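Local structure of thermospermine synthase (Medicago truncatula, 6BQ6) at residues Y87-V92 with A116-R121. The protein probably makes thermospermine by transferring an aminopropyl group from decarboxylated S-adenosylmethionine to spermidine, releasing methylthioadenosine. Sequence-based numbering, arbitrary orientation.
With TER (N-(3-amino-propyl)-N-(5-aminopropyl)-1,4-diaminobutane), chain F.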
# COMPACT_ATOMS: atom_id res chain seq x y z
N TYR B 87 26.18 6.30 5.03
CA TYR B 87 25.79 7.32 5.97
C TYR B 87 26.90 7.44 7.04
O TYR B 87 27.28 8.54 7.41
CB TYR B 87 24.44 6.95 6.62
CG TYR B 87 24.09 7.84 7.77
CD1 TYR B 87 23.35 9.02 7.58
CD2 TYR B 87 24.46 7.51 9.07
CE1 TYR B 87 23.05 9.84 8.67
CE2 TYR B 87 24.19 8.33 10.13
CZ TYR B 87 23.47 9.48 9.93
OH TYR B 87 23.17 10.29 11.01
N HIS B 88 27.39 6.32 7.54
CA HIS B 88 28.32 6.40 8.65
C HIS B 88 29.71 6.84 8.23
O HIS B 88 30.36 7.57 8.96
CB HIS B 88 28.30 5.12 9.45
CG HIS B 88 27.01 4.92 10.17
ND1 HIS B 88 26.03 4.06 9.73
CD2 HIS B 88 26.47 5.59 11.22
CE1 HIS B 88 24.98 4.15 10.53
NE2 HIS B 88 25.23 5.07 11.45
N GLU B 89 30.18 6.44 7.05
CA GLU B 89 31.45 6.98 6.55
C GLU B 89 31.37 8.47 6.25
O GLU B 89 32.27 9.21 6.61
CB GLU B 89 31.91 6.26 5.30
CG GLU B 89 32.48 4.87 5.55
CD GLU B 89 33.09 4.24 4.31
OE1 GLU B 89 33.34 4.95 3.29
OE2 GLU B 89 33.35 3.01 4.35
N CYS B 90 30.26 8.90 5.64
CA CYS B 90 30.05 10.34 5.38
C CYS B 90 29.92 11.17 6.65
O CYS B 90 30.46 12.28 6.70
CB CYS B 90 28.86 10.62 4.50
SG CYS B 90 29.12 10.10 2.78
N LEU B 91 29.25 10.63 7.66
CA LEU B 91 29.06 11.34 8.92
C LEU B 91 30.38 11.53 9.65
O LEU B 91 30.61 12.57 10.23
CB LEU B 91 28.13 10.59 9.85
CG LEU B 91 27.89 11.08 11.31
CD1 LEU B 91 27.26 12.49 11.28
CD2 LEU B 91 27.07 10.12 12.09
N VAL B 92 31.25 10.53 9.62
CA VAL B 92 32.46 10.46 10.47
C VAL B 92 33.75 10.92 9.83
O VAL B 92 34.46 11.78 10.37
CB VAL B 92 32.63 9.03 11.04
CG1 VAL B 92 33.98 8.85 11.70
CG2 VAL B 92 31.48 8.74 12.03
N ALA B 116 30.24 5.00 16.17
CA ALA B 116 31.35 4.61 17.00
C ALA B 116 32.32 3.70 16.20
O ALA B 116 33.52 3.91 16.23
CB ALA B 116 30.88 3.88 18.24
N ARG B 117 31.76 2.73 15.50
CA ARG B 117 32.57 1.80 14.70
C ARG B 117 33.49 2.56 13.73
O ARG B 117 34.71 2.31 13.65
CB ARG B 117 31.66 0.86 13.90
CG ARG B 117 32.42 -0.08 13.01
CD ARG B 117 31.47 -0.72 12.05
NE ARG B 117 31.02 0.20 11.02
CZ ARG B 117 29.77 0.32 10.58
NH1 ARG B 117 28.76 -0.33 11.15
NH2 ARG B 117 29.51 1.15 9.54
N GLU B 118 32.90 3.51 12.97
CA GLU B 118 33.73 4.26 12.04
C GLU B 118 34.79 5.14 12.72
O GLU B 118 35.89 5.27 12.24
CB GLU B 118 32.86 5.09 11.09
CG GLU B 118 32.00 4.25 10.17
CD GLU B 118 32.81 3.28 9.29
OE1 GLU B 118 33.86 3.64 8.74
OE2 GLU B 118 32.37 2.12 9.13
N LEU B 119 34.42 5.81 13.81
CA LEU B 119 35.37 6.58 14.60
C LEU B 119 36.54 5.74 15.10
O LEU B 119 37.68 6.18 15.03
CB LEU B 119 34.71 7.20 15.81
CG LEU B 119 33.75 8.36 15.49
CD1 LEU B 119 32.70 8.59 16.57
CD2 LEU B 119 34.51 9.63 15.19
N LEU B 120 36.24 4.54 15.54
CA LEU B 120 37.29 3.64 16.09
C LEU B 120 38.24 3.05 15.04
O LEU B 120 39.26 2.48 15.38
CB LEU B 120 36.60 2.52 16.88
CG LEU B 120 35.94 3.05 18.18
CD1 LEU B 120 34.96 2.02 18.68
CD2 LEU B 120 36.90 3.40 19.32
N ARG B 121 37.90 3.18 13.77
CA ARG B 121 38.84 2.89 12.69
C ARG B 121 40.01 3.85 12.63
O ARG B 121 40.99 3.54 11.99
CB ARG B 121 38.14 2.83 11.33
CG ARG B 121 37.13 1.68 11.26
CD ARG B 121 36.37 1.65 9.93
NE ARG B 121 37.28 1.55 8.79
CZ ARG B 121 37.08 2.08 7.58
NH1 ARG B 121 36.02 2.80 7.29
NH2 ARG B 121 37.99 1.91 6.66
N1 TER F . 18.64 8.32 16.67
C2 TER F . 19.85 7.93 15.98
C3 TER F . 20.15 8.92 14.87
C4 TER F . 19.18 8.85 13.72
N5 TER F . 19.66 9.62 12.59
C6 TER F . 19.76 9.00 11.29
C7 TER F . 19.44 9.99 10.18
C8 TER F . 19.01 9.22 8.95
N9 TER F . 17.59 8.94 8.93
C10 TER F . 17.06 8.20 7.82
C11 TER F . 15.62 8.50 7.47
C12 TER F . 15.33 7.90 6.10
C13 TER F . 13.84 7.82 5.78
N14 TER F . 13.14 9.00 6.24
O HOH W 1 32.86 1.19 6.43
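Val92 meets Glu118 and Leu119 in the apolar part of this buried helix contact. Its CG1, anti to the backbone N (chi1 169°), lies 3.6 Å from Leu119 CD2. Val92 CB rests 3.9 Å from Glu118 CB. One turn earlier, His88 CB packs against Glu118 CG at 3.9 Å, and Arg117 NH2 approaches the same CB.

The charged part centres on the Glu118 carboxylate. Its chain bends at chi2 (-58°), which sets both oxygens between two arginines. Arg117 grips side-on: NE and NH2 both donate to Glu118 OE2. This oxygen lies in the guanidinium plane; the two nitrogens reach its anti side, tilted out of the carboxylate plane. Arg117 NH1 bonds Asn148, and NH2 also pairs with Glu84. Arg121 NH1 donates to the syn lone pair of Glu118 OE1 at 2.7 Å. His93 also bonds Glu118 OE1.

Glu89 joins more loosely, with a long salt bridge of 4.0 Å from OE2 to Arg121 NH1. Glu89 OE2 and Glu118 OE1 are like charges 4.5 Å apart. One water donates to both Glu89 OE2 and Glu118 OE2, and the arginines probably offset the repulsion. Arg288 N bonds Glu89 OE2; Tyr289 N and Leu290 N bond OE1. Replacing Glu118 by alanine is likely to leave the two arginines without their shared carboxylate and break the water link to Glu89.

On the ligand side, Tyr87 OH comes 3.7 Å from thermospermine C6 and bonds Asp181, the predicted proton acceptor. Salt bridges, water and Val92 packing join pocket helix 84-98 to helix 114-120, which follows the first strand of the Rossmann-like domain in spermidine/spermine synthases.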